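Local atomic coordinates of probable glutathione S-transferase 5 (PDB entry 1ZL9), a protein that conjugates reduced glutathione to a wide range of hydrophobic electrophiles and may help to detoxify reactive oxygen species produced during bacterial infection. Residues 10-15 with 166-171; 68-73 with 155-160; 101-106 with 131-136; 162-167 with 200-205. All coordinates share one frame; numbering follows the deposited sequence.

Contact 1 of 4, residues 10-15 with 166-171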
loop_
_atom_site.group_PDB
_atom_site.type_symbol
_atom_site.label_atom_id
_atom_site.label_comp_id
_atom_site.label_asym_id
_atom_site.label_seq_id
_atom_site.Cartn_x
_atom_site.Cartn_y
_atom_site.Cartn_z
ATOM N N ASN A 10 -3.825 22.097 -1.009
ATOM C CA ASN A 10 -2.763 23.043 -0.767
ATOM C C ASN A 10 -2.010 22.703 0.514
ATOM O O ASN A 10 -2.192 23.334 1.545
ATOM C CB ASN A 10 -3.267 24.488 -0.677
ATOM C CG ASN A 10 -2.114 25.455 -0.640
ATOM O OD1 ASN A 10 -0.978 25.136 -1.103
ATOM N ND2 ASN A 10 -2.350 26.629 -0.058
ATOM N N GLY A 11 -1.138 21.717 0.405
ATOM C CA GLY A 11 -0.354 21.253 1.535
ATOM C C GLY A 11 0.589 20.186 1.017
ATOM O O GLY A 11 0.490 19.754 -0.167
ATOM N N ARG A 12 1.506 19.785 1.877
ATOM C CA ARG A 12 2.495 18.758 1.555
ATOM C C ARG A 12 1.796 17.410 1.478
ATOM O O ARG A 12 1.501 16.898 0.377
ATOM C CB ARG A 12 3.648 18.799 2.587
ATOM C CG ARG A 12 4.530 20.039 2.358
ATOM C CD ARG A 12 5.729 20.121 3.259
ATOM N NE ARG A 12 5.333 19.897 4.615
ATOM C CZ ARG A 12 4.693 20.767 5.366
ATOM N NH1 ARG A 12 4.491 21.984 4.957
ATOM N NH2 ARG A 12 4.280 20.415 6.558
ATOM N N GLY A 13 1.443 16.898 2.661
ATOM C CA GLY A 13 0.625 15.722 2.825
ATOM C C GLY A 13 1.100 14.564 1.953
ATOM O O GLY A 13 2.279 14.362 1.740
ATOM N N ALA A 14 0.133 13.903 1.347
ATOM C CA ALA A 14 0.369 12.706 0.535
ATOM C C ALA A 14 0.786 13.020 -0.923
ATOM O O ALA A 14 1.281 12.138 -1.627
ATOM C CB ALA A 14 -0.903 11.870 0.567
ATOM N N GLY A 15 0.596 14.262 -1.366
ATOM C CA GLY A 15 1.054 14.674 -2.674
ATOM C C GLY A 15 2.532 15.016 -2.773
ATOM O O GLY A 15 3.126 14.980 -3.861
ATOM N N SER A 166 10.366 13.237 8.650
ATOM C CA SER A 166 11.314 13.569 9.674
ATOM C C SER A 166 11.540 15.082 9.827
ATOM O O SER A 166 11.597 15.541 10.931
ATOM C CB SER A 166 12.646 12.874 9.465
ATOM O OG SER A 166 12.531 11.470 9.508
ATOM N N ALA A 167 11.740 15.799 8.720
ATOM C CA ALA A 167 11.976 17.233 8.709
ATOM C C ALA A 167 10.756 17.948 9.308
ATOM O O ALA A 167 10.916 18.829 10.185
ATOM C CB ALA A 167 12.298 17.740 7.293
ATOM N N ASP A 168 9.562 17.502 8.929
ATOM C CA ASP A 168 8.349 18.078 9.533
ATOM C C ASP A 168 8.260 17.860 11.055
ATOM O O ASP A 168 7.984 18.790 11.815
ATOM C CB ASP A 168 7.122 17.536 8.827
ATOM C CG ASP A 168 6.947 18.125 7.432
ATOM O OD1 ASP A 168 7.757 18.994 7.053
ATOM O OD2 ASP A 168 6.054 17.813 6.632
ATOM N N LEU A 169 8.521 16.648 11.527
ATOM C CA LEU A 169 8.411 16.326 12.949
ATOM C C LEU A 169 9.446 17.131 13.688
ATOM O O LEU A 169 9.110 17.733 14.717
ATOM C CB LEU A 169 8.702 14.851 13.189
ATOM C CG LEU A 169 7.622 13.890 12.780
ATOM C CD1 LEU A 169 8.081 12.502 13.120
ATOM C CD2 LEU A 169 6.236 14.228 13.395
ATOM N N ILE A 170 10.677 17.202 13.155
ATOM C CA ILE A 170 11.727 18.007 13.818
ATOM C C ILE A 170 11.383 19.510 13.860
ATOM O O ILE A 170 11.536 20.180 14.906
ATOM C CB ILE A 170 13.126 17.766 13.143
ATOM C CG1 ILE A 170 13.577 16.304 13.396
ATOM C CG2 ILE A 170 14.164 18.824 13.624
ATOM C CD1 ILE A 170 14.649 15.853 12.501
ATOM N N ALA A 171 10.997 20.043 12.711
ATOM C CA ALA A 171 10.600 21.455 12.595
ATOM C C ALA A 171 9.512 21.866 13.598
ATOM O O ALA A 171 9.574 22.972 14.157
ATOM C CB ALA A 171 10.142 21.794 11.208
#

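Contact 2 of 4, residues 68-73 with 155-160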
loop_
_atom_site.group_PDB
_atom_site.type_symbol
_atom_site.label_atom_id
_atom_site.label_comp_id
_atom_site.label_asym_id
_atom_site.label_seq_id
_atom_site.Cartn_x
_atom_site.Cartn_y
_atom_site.Cartn_z
ATOM N N ALA A 68 0.702 4.568 -5.318
ATOM C CA ALA A 68 0.692 4.109 -6.712
ATOM C C ALA A 68 1.250 5.173 -7.632
ATOM O O ALA A 68 1.985 4.860 -8.539
ATOM C CB ALA A 68 -0.697 3.616 -7.168
ATOM N N ILE A 69 0.903 6.441 -7.399
ATOM C CA ILE A 69 1.468 7.541 -8.102
ATOM C C ILE A 69 2.973 7.662 -7.914
ATOM O O ILE A 69 3.687 7.778 -8.884
ATOM C CB ILE A 69 0.754 8.814 -7.687
ATOM C CG1 ILE A 69 -0.743 8.758 -8.076
ATOM C CG2 ILE A 69 1.359 10.029 -8.327
ATOM C CD1 ILE A 69 -1.614 9.762 -7.360
ATOM N N ALA A 70 3.450 7.663 -6.667
ATOM C CA ALA A 70 4.871 7.848 -6.388
ATOM C C ALA A 70 5.664 6.720 -7.049
ATOM O O ALA A 70 6.731 6.930 -7.656
ATOM C CB ALA A 70 5.096 7.828 -4.866
ATOM N N ARG A 71 5.117 5.510 -6.978
ATOM C CA ARG A 71 5.809 4.339 -7.565
ATOM C C ARG A 71 5.857 4.442 -9.101
ATOM O O ARG A 71 6.881 4.173 -9.725
ATOM C CB ARG A 71 5.173 3.011 -7.123
ATOM C CG ARG A 71 5.878 1.751 -7.712
ATOM C CD ARG A 71 5.442 0.440 -7.161
ATOM N NE ARG A 71 5.930 0.392 -5.803
ATOM C CZ ARG A 71 5.248 0.707 -4.715
ATOM N NH1 ARG A 71 3.914 0.931 -4.718
ATOM N NH2 ARG A 71 5.895 0.748 -3.572
ATOM N N PHE A 72 4.769 4.879 -9.703
ATOM C CA PHE A 72 4.706 5.005 -11.142
ATOM C C PHE A 72 5.728 6.039 -11.597
ATOM O O PHE A 72 6.573 5.775 -12.487
ATOM C CB PHE A 72 3.309 5.448 -11.563
ATOM C CG PHE A 72 3.244 5.908 -13.002
ATOM C CD1 PHE A 72 3.265 4.987 -14.019
ATOM C CD2 PHE A 72 3.127 7.255 -13.336
ATOM C CE1 PHE A 72 3.194 5.402 -15.364
ATOM C CE2 PHE A 72 3.123 7.655 -14.667
ATOM C CZ PHE A 72 3.132 6.741 -15.666
ATOM N N LEU A 73 5.724 7.186 -10.904
ATOM C CA LEU A 73 6.648 8.244 -11.279
ATOM C C LEU A 73 8.098 7.840 -10.970
ATOM O O LEU A 73 8.998 8.095 -11.784
ATOM C CB LEU A 73 6.315 9.536 -10.578
ATOM C CG LEU A 73 4.967 10.181 -10.955
ATOM C CD1 LEU A 73 4.784 11.312 -10.022
ATOM C CD2 LEU A 73 4.917 10.649 -12.332
ATOM N N LEU A 155 19.570 7.335 -4.008
ATOM C CA LEU A 155 18.269 7.877 -3.659
ATOM C C LEU A 155 17.163 7.043 -4.226
ATOM O O LEU A 155 17.183 6.664 -5.400
ATOM C CB LEU A 155 18.180 9.299 -4.222
ATOM C CG LEU A 155 16.878 10.027 -3.928
ATOM C CD1 LEU A 155 16.884 10.406 -2.485
ATOM C CD2 LEU A 155 16.790 11.260 -4.798
ATOM N N THR A 156 16.156 6.764 -3.391
ATOM C CA THR A 156 14.871 6.284 -3.874
ATOM C C THR A 156 13.772 7.185 -3.300
ATOM O O THR A 156 14.001 7.990 -2.384
ATOM C CB THR A 156 14.587 4.844 -3.492
ATOM O OG1 THR A 156 14.586 4.678 -2.076
ATOM C CG2 THR A 156 15.615 3.913 -4.031
ATOM N N TRP A 157 12.565 7.040 -3.830
ATOM C CA TRP A 157 11.448 7.899 -3.378
ATOM C C TRP A 157 11.090 7.713 -1.899
ATOM O O TRP A 157 10.557 8.631 -1.272
ATOM C CB TRP A 157 10.246 7.711 -4.293
ATOM C CG TRP A 157 9.489 6.441 -4.214
ATOM C CD1 TRP A 157 9.634 5.357 -4.974
ATOM C CD2 TRP A 157 8.357 6.176 -3.351
ATOM N NE1 TRP A 157 8.714 4.388 -4.618
ATOM C CE2 TRP A 157 7.911 4.875 -3.624
ATOM C CE3 TRP A 157 7.699 6.915 -2.372
ATOM C CZ2 TRP A 157 6.767 4.322 -3.030
ATOM C CZ3 TRP A 157 6.632 6.359 -1.742
ATOM C CH2 TRP A 157 6.141 5.075 -2.092
ATOM N N ILE A 158 11.395 6.555 -1.314
ATOM C CA ILE A 158 11.081 6.379 0.093
ATOM C C ILE A 158 12.016 7.244 0.923
ATOM O O ILE A 158 11.609 7.711 1.971
ATOM C CB ILE A 158 11.021 4.865 0.511
ATOM C CG1 ILE A 158 10.380 4.709 1.909
ATOM C CG2 ILE A 158 12.425 4.191 0.491
ATOM C CD1 ILE A 158 8.938 5.140 2.047
ATOM N N ASP A 159 13.242 7.504 0.443
ATOM C CA ASP A 159 14.115 8.499 1.095
ATOM C C ASP A 159 13.427 9.883 1.133
ATOM O O ASP A 159 13.487 10.595 2.122
ATOM C CB ASP A 159 15.401 8.657 0.353
ATOM C CG ASP A 159 16.319 7.464 0.474
ATOM O OD1 ASP A 159 16.645 7.002 1.619
ATOM O OD2 ASP A 159 16.825 7.005 -0.567
ATOM N N LEU A 160 12.838 10.274 0.001
ATOM C CA LEU A 160 12.178 11.566 -0.080
ATOM C C LEU A 160 11.030 11.643 0.910
ATOM O O LEU A 160 10.882 12.672 1.599
ATOM C CB LEU A 160 11.645 11.863 -1.512
ATOM C CG LEU A 160 12.761 12.013 -2.541
ATOM C CD1 LEU A 160 12.221 12.013 -3.951
ATOM C CD2 LEU A 160 13.593 13.242 -2.434
#

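Contact 3 of 4, residues 101-106 with 131-136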
loop_
_atom_site.group_PDB
_atom_site.type_symbol
_atom_site.label_atom_id
_atom_site.label_comp_id
_atom_site.label_asym_id
_atom_site.label_seq_id
_atom_site.Cartn_x
_atom_site.Cartn_y
_atom_site.Cartn_z
ATOM N N SER A 101 1.648 5.168 9.545
ATOM C CA SER A 101 0.781 6.324 9.365
ATOM C C SER A 101 -0.639 6.003 9.831
ATOM O O SER A 101 -1.323 6.898 10.374
ATOM C CB SER A 101 0.755 6.819 7.920
ATOM O OG SER A 101 2.083 6.991 7.481
ATOM N N SER A 102 -1.078 4.755 9.647
ATOM C CA SER A 102 -2.399 4.335 10.124
ATOM C C SER A 102 -2.451 4.296 11.611
ATOM O O SER A 102 -3.472 4.717 12.180
ATOM C CB SER A 102 -2.898 2.944 9.658
ATOM O OG SER A 102 -2.931 2.915 8.276
ATOM N N GLU A 103 -1.382 3.838 12.255
ATOM C CA GLU A 103 -1.377 3.765 13.690
ATOM C C GLU A 103 -1.360 5.163 14.294
ATOM O O GLU A 103 -1.983 5.409 15.348
ATOM C CB GLU A 103 -0.144 3.007 14.238
ATOM C CG GLU A 103 -0.132 1.521 13.899
ATOM C CD GLU A 103 1.196 0.802 14.302
ATOM O OE1 GLU A 103 1.299 -0.395 13.892
ATOM O OE2 GLU A 103 2.117 1.416 14.985
ATOM N N ALA A 104 -0.588 6.074 13.670
ATOM C CA ALA A 104 -0.468 7.417 14.187
ATOM C C ALA A 104 -1.613 8.345 13.846
ATOM O O ALA A 104 -1.686 9.470 14.384
ATOM C CB ALA A 104 0.809 8.060 13.702
ATOM N N ARG A 105 -2.481 7.915 12.948
ATOM C CA ARG A 105 -3.492 8.791 12.400
ATOM C C ARG A 105 -4.355 9.564 13.463
ATOM O O ARG A 105 -4.690 10.712 13.216
ATOM C CB ARG A 105 -4.443 8.044 11.433
ATOM C CG ARG A 105 -5.327 9.024 10.691
ATOM C CD ARG A 105 -6.007 8.499 9.429
ATOM N NE ARG A 105 -5.015 8.258 8.372
ATOM C CZ ARG A 105 -4.694 7.045 7.919
ATOM N NH1 ARG A 105 -5.297 5.962 8.406
ATOM N NH2 ARG A 105 -3.752 6.916 6.991
ATOM N N PRO A 106 -4.826 8.926 14.550
ATOM C CA PRO A 106 -5.641 9.627 15.577
ATOM C C PRO A 106 -4.943 10.906 16.118
ATOM O O PRO A 106 -5.603 11.925 16.296
ATOM C CB PRO A 106 -5.831 8.568 16.655
ATOM C CG PRO A 106 -5.824 7.292 15.872
ATOM C CD PRO A 106 -4.742 7.491 14.851
ATOM N N PHE A 131 5.747 5.744 16.411
ATOM C CA PHE A 131 6.916 6.433 15.932
ATOM C C PHE A 131 8.151 5.662 16.328
ATOM O O PHE A 131 9.005 5.459 15.524
ATOM C CB PHE A 131 6.991 7.841 16.540
ATOM C CG PHE A 131 8.271 8.547 16.275
ATOM C CD1 PHE A 131 8.529 9.090 15.016
ATOM C CD2 PHE A 131 9.199 8.720 17.306
ATOM C CE1 PHE A 131 9.722 9.746 14.779
ATOM C CE2 PHE A 131 10.384 9.358 17.107
ATOM C CZ PHE A 131 10.653 9.889 15.789
ATOM N N GLU A 132 8.229 5.250 17.578
ATOM C CA GLU A 132 9.435 4.559 18.070
ATOM C C GLU A 132 9.572 3.163 17.435
ATOM O O GLU A 132 10.674 2.727 17.072
ATOM C CB GLU A 132 9.401 4.501 19.599
ATOM C CG GLU A 132 9.637 5.921 20.126
ATOM C CD GLU A 132 9.772 6.079 21.635
ATOM O OE1 GLU A 132 9.680 5.072 22.356
ATOM O OE2 GLU A 132 9.972 7.253 22.070
ATOM N N LYS A 133 8.468 2.492 17.213
ATOM C CA LYS A 133 8.529 1.202 16.538
ATOM C C LYS A 133 9.018 1.362 15.089
ATOM O O LYS A 133 9.923 0.676 14.646
ATOM C CB LYS A 133 7.158 0.572 16.581
ATOM C CG LYS A 133 6.948 -0.654 15.734
ATOM C CD LYS A 133 5.597 -1.346 16.078
ATOM C CE LYS A 133 4.779 -1.790 14.867
ATOM N NZ LYS A 133 3.217 -1.454 15.044
ATOM N N PHE A 134 8.419 2.300 14.358
ATOM C CA PHE A 134 8.684 2.413 12.964
ATOM C C PHE A 134 10.061 2.982 12.708
ATOM O O PHE A 134 10.738 2.519 11.833
ATOM C CB PHE A 134 7.604 3.321 12.285
ATOM C CG PHE A 134 7.884 3.552 10.822
ATOM C CD1 PHE A 134 8.160 4.824 10.337
ATOM C CD2 PHE A 134 7.979 2.447 9.951
ATOM C CE1 PHE A 134 8.430 5.019 8.983
ATOM C CE2 PHE A 134 8.238 2.656 8.573
ATOM C CZ PHE A 134 8.518 3.962 8.134
ATOM N N TYR A 135 10.471 3.983 13.494
ATOM C CA TYR A 135 11.797 4.584 13.333
ATOM C C TYR A 135 12.911 3.563 13.686
ATOM O O TYR A 135 13.974 3.588 13.117
ATOM C CB TYR A 135 11.883 5.920 14.072
ATOM C CG TYR A 135 11.452 7.044 13.151
ATOM C CD1 TYR A 135 10.127 7.107 12.661
ATOM C CD2 TYR A 135 12.371 8.011 12.712
ATOM C CE1 TYR A 135 9.733 8.084 11.709
ATOM C CE2 TYR A 135 12.020 8.969 11.768
ATOM C CZ TYR A 135 10.687 9.031 11.263
ATOM O OH TYR A 135 10.340 10.021 10.341
ATOM N N GLY A 136 12.629 2.605 14.529
ATOM C CA GLY A 136 13.606 1.543 14.795
ATOM C C GLY A 136 13.777 0.689 13.551
ATOM O O GLY A 136 14.896 0.310 13.211
#

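Contact 4 of 4, residues 162-167 with 200-205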
loop_
_atom_site.group_PDB
_atom_site.type_symbol
_atom_site.label_atom_id
_atom_site.label_comp_id
_atom_site.label_asym_id
_atom_site.label_seq_id
_atom_site.Cartn_x
_atom_site.Cartn_y
_atom_site.Cartn_z
ATOM N N ILE A 162 10.417 9.769 3.634
ATOM C CA ILE A 162 10.783 9.658 5.032
ATOM C C ILE A 162 11.515 10.923 5.492
ATOM O O ILE A 162 11.296 11.419 6.577
ATOM C CB ILE A 162 11.656 8.377 5.247
ATOM C CG1 ILE A 162 10.822 7.070 5.038
ATOM C CG2 ILE A 162 12.304 8.388 6.572
ATOM C CD1 ILE A 162 9.577 6.954 5.892
ATOM N N ALA A 163 12.443 11.428 4.686
ATOM C CA ALA A 163 13.098 12.685 5.024
ATOM C C ALA A 163 12.144 13.830 5.212
ATOM O O ALA A 163 12.305 14.624 6.125
ATOM C CB ALA A 163 14.144 13.094 3.989
ATOM N N GLN A 164 11.095 13.887 4.412
ATOM C CA GLN A 164 10.138 14.987 4.544
ATOM C C GLN A 164 9.293 14.834 5.849
ATOM O O GLN A 164 9.017 15.802 6.557
ATOM C CB GLN A 164 9.209 15.002 3.329
ATOM C CG GLN A 164 8.241 16.213 3.354
ATOM C CD GLN A 164 8.923 17.562 3.529
ATOM O OE1 GLN A 164 8.771 18.250 4.576
ATOM N NE2 GLN A 164 9.697 17.938 2.548
ATOM N N HIS A 165 8.957 13.609 6.181
ATOM C CA HIS A 165 8.226 13.317 7.460
ATOM C C HIS A 165 9.108 13.690 8.672
ATOM O O HIS A 165 8.706 14.431 9.558
ATOM C CB HIS A 165 7.775 11.844 7.518
ATOM C CG HIS A 165 6.959 11.515 8.746
ATOM N ND1 HIS A 165 7.307 11.943 9.992
ATOM C CD2 HIS A 165 5.799 10.857 8.918
ATOM C CE1 HIS A 165 6.433 11.510 10.886
ATOM N NE2 HIS A 165 5.511 10.860 10.265
ATOM N N SER A 166 10.366 13.237 8.650
ATOM C CA SER A 166 11.314 13.569 9.674
ATOM C C SER A 166 11.540 15.082 9.827
ATOM O O SER A 166 11.597 15.541 10.931
ATOM C CB SER A 166 12.646 12.874 9.465
ATOM O OG SER A 166 12.531 11.470 9.508
ATOM N N ALA A 167 11.740 15.799 8.720
ATOM C CA ALA A 167 11.976 17.233 8.709
ATOM C C ALA A 167 10.756 17.948 9.308
ATOM O O ALA A 167 10.916 18.829 10.185
ATOM C CB ALA A 167 12.298 17.740 7.293
ATOM N N GLU A 200 12.744 25.450 -0.577
ATOM C CA GLU A 200 12.837 26.911 -0.411
ATOM C C GLU A 200 11.789 27.662 -1.227
ATOM O O GLU A 200 11.523 28.795 -0.896
ATOM C CB GLU A 200 14.257 27.424 -0.755
ATOM C CG GLU A 200 15.241 26.922 0.322
ATOM C CD GLU A 200 16.719 27.112 -0.043
ATOM O OE1 GLU A 200 16.997 27.659 -1.168
ATOM O OE2 GLU A 200 17.569 26.629 0.787
ATOM N N THR A 201 11.194 27.037 -2.241
ATOM C CA THR A 201 10.257 27.703 -3.160
ATOM C C THR A 201 8.763 27.268 -3.143
ATOM O O THR A 201 7.899 27.998 -3.611
ATOM C CB THR A 201 10.785 27.629 -4.608
ATOM O OG1 THR A 201 10.987 26.273 -5.003
ATOM C CG2 THR A 201 12.205 28.297 -4.682
ATOM N N ARG A 202 8.484 26.082 -2.634
ATOM C CA ARG A 202 7.100 25.572 -2.546
ATOM C C ARG A 202 6.280 26.483 -1.637
ATOM O O ARG A 202 6.817 27.139 -0.714
ATOM C CB ARG A 202 7.118 24.127 -2.032
ATOM C CG ARG A 202 7.587 24.016 -0.591
ATOM C CD ARG A 202 7.715 22.593 -0.055
ATOM N NE ARG A 202 8.279 22.634 1.290
ATOM C CZ ARG A 202 8.783 21.611 1.921
ATOM N NH1 ARG A 202 9.285 21.783 3.147
ATOM N NH2 ARG A 202 8.825 20.412 1.347
ATOM N N PRO A 203 4.970 26.464 -1.831
ATOM C CA PRO A 203 4.066 27.139 -0.920
ATOM C C PRO A 203 4.321 26.658 0.527
ATOM O O PRO A 203 4.498 25.462 0.842
ATOM C CB PRO A 203 2.656 26.759 -1.494
ATOM C CG PRO A 203 2.896 26.540 -2.921
ATOM C CD PRO A 203 4.223 25.806 -2.891
ATOM N N VAL A 204 4.347 27.621 1.450
ATOM C CA VAL A 204 4.537 27.315 2.877
ATOM C C VAL A 204 3.196 26.976 3.491
ATOM O O VAL A 204 2.293 27.831 3.521
ATOM C CB VAL A 204 5.141 28.500 3.638
ATOM C CG1 VAL A 204 5.231 28.191 5.137
ATOM C CG2 VAL A 204 6.555 28.831 3.082
ATOM N N THR A 205 3.003 25.723 3.895
ATOM C CA THR A 205 1.734 25.319 4.471
ATOM C C THR A 205 1.986 24.620 5.813
ATOM O O THR A 205 3.096 24.140 6.041
ATOM C CB THR A 205 0.974 24.343 3.514
ATOM O OG1 THR A 205 1.868 23.277 3.119
ATOM C CG2 THR A 205 0.612 25.018 2.266
#

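Contact 1 of 4, residues 10-15 with 166-171
The salt bridge between Arg-12 and Asp-168 joins the two domains of this glutathione transferase, linking the loop after strand 4-9 of the thioredoxin-like domain to the last turn of helix 157-171 in the all-helical domain. It is a contact of two side chains alone, reaching for each other from opposite directions across backbones 9.9 Å apart between Arg-12 CA and Asp-168 CA. A single carboxylate oxygen does most of the work. Arg-12 NE donates to Asp-168 OD2 over 3.0 Å, on the syn side but 23° out of the carboxylate plane, while Arg-12 NH2 adds a weak, more bent bond to the same Asp-168 OD2 at 3.2 Å. With the guanidinium and carboxylate planes 81° apart, the pair illustrates a general point: an arginine can grip a carboxylate through two N-H groups without the coplanar, two-oxygen pairing. The fold in the arginine chain at chi3 (-49°) swings the guanidinium round so that the side bearing NE and NH2 meets the acid. Its other bonds go to the C-terminal tail, Arg-12 NH1 to Thr-205 O and Arg-12 NH2 to Pro-206 O, so that this buried group, with every nitrogen engaged, gathers loop, helix and tail. Close by, the backbone N of Ala-14 bonds to the hydroxyl of Tyr-8, a glutathione-binding residue by similarity. The loop runs on into helix 16-25, whose Arg-19 bonds to Gly-11 O; on either side of Asp-168 in the sequence, Ala-167 packs on helix 180-191 and Leu-169 on helix 119-145.

Contact 2 of 4, residues 68-73 with 155-160
Ala-70 presses its methyl group onto one face of the Trp-157 indole. The CB of Ala-70 stands 3.8 Å from the centroid of the six-membered ring of Trp-157, only 14° off the ring normal, which makes this a CH-pi contact, and its closest ring atom is Trp-157 CE3, 3.7 Å from Ala-70 CB. Arg-71 meets the same ring differently: its NH2 comes up in the indole plane, at the edge, 3.7 Å from Trp-157 CZ2, with the two flat groups turned 68° apart. The indole is thus touched over one face and at its edge. It reaches across because its CG lies between the backbone N and the carbonyl carbon (chi1 72°), and Trp-157 NE1 is bonded to Asn-80 OD1, which helps fix the ring's rotation. Behind it, Thr-156 is the N-cap of helix 157-171, and Thr-156 N donates almost straight to Asp-159 OD2 at 2.9 Å. This is one half of a capping box, while Asp-159 OD1 receives Leu-150 N. Arg-71 also looks to the dimer, its NH1 bonding to Asn-91 of the second subunit. The buried contact thus joins helix 66-76 of the thioredoxin-like domain to the start of helix 157-171, with the indole between them, Val-90 and Ala-94 of helix 84-112 packing on Trp-157, and Ile-69 and Phe-72 packing on strand 55-58.

Contact 3 of 4, residues 101-106 with 131-136
Lys-133 NZ lies close to both carboxylate oxygens of Glu-103, forming a salt bridge between neighbouring helices of the C-terminal domain. The modelled separation of Lys-133 NZ from Glu-103 OE1, 2.5 Å, is too short to be taken literally; Glu-103 OE2 lies 3.1 Å from Lys-133 NZ. The opposite charges are plainly paired in the model, but the length, and with it the exact geometry, is doubtful. The two chains meet at about a right angle. Glu-103 runs straight out beyond CG, whereas Lys-133 starts extended and then turns at chi3 and chi4, both well away from staggered values, to bring its ammonium group back to the acid. Such a bent, partly eclipsed chain at an exposed position suggests that the modelled lysine end is one approximate conformation. As an example of a surface ion pair, it lies at the solvent-facing side of the helix pair, whose apolar part lies deeper. There Phe-134 stacks on Tyr-100 and packs on Leu-93, and Ala-104 meets Phe-127, all between helices 84-112 and 119-145. Helix 84-112 is kinked at Pro-106, while helix 119-145 also rests on helix 157-171 through Phe-131 against Leu-169 and Tyr-135 against His-165.

Contact 4 of 4, residues 162-167 with 200-205
Gln-164 and Arg-202 extend toward each other from helix 157-171 and from the residue just after helix 193-201, bridging backbones 13.1 Å apart between Gln-164 CA and Arg-202 CA. The reach is divided unequally. Arg-202 is the long arm: with CG set between the backbone N and the carbonyl carbon (chi1 67°), the chain then runs extended from CG to NE, carrying the guanidinium well away from its own backbone. Gln-164 leaves the helix with CG pointing away from the backbone N (chi1 -176°) but then bends at chi2, which turns the amide sharply at its end. The amide meets the guanidinium edge, near its plane, without stacking on its face, the two planes being 64° apart. As modelled, Gln-164 NE2 is 2.9 Å from Arg-202 NH2, two nitrogens facing each other, and the amide is probably turned over. Arg-202 has a firmer partner in Glu-16, whose OE2 forms a salt bridge with Arg-202 NH2, and its side chain also packs against that of Arg-12. Exchanging the amide ends would put its oxygen toward Arg-202 NH2, possibly as a hydrogen bond, and its nitrogen toward Asp-168 OD1, probably making both close pairs favourable.

In the fold
From the N terminus, the chain leaves the loop 10-15 and returns to it only when contact 1 closes at 166-171, a long loop spanning both domains. Nested within it, contact 2 joins helix 66-76 to the start of helix 157-171, again across the domain boundary; inside that loop, contact 3 closes the helical hairpin formed by helices 84-112 and 119-145, the smallest of the nested loops. Contact 4 opens on the stretch where contact 1 ends, sharing Ser-166 and Ala-167, and follows contacts 2 and 3 in series, drawing in the C-terminal tail. Helix 157-171 thus serves contacts 1, 2 and 4, while Tyr-135, probably hydrogen-bonded to Ser-166, connects it with contact 3.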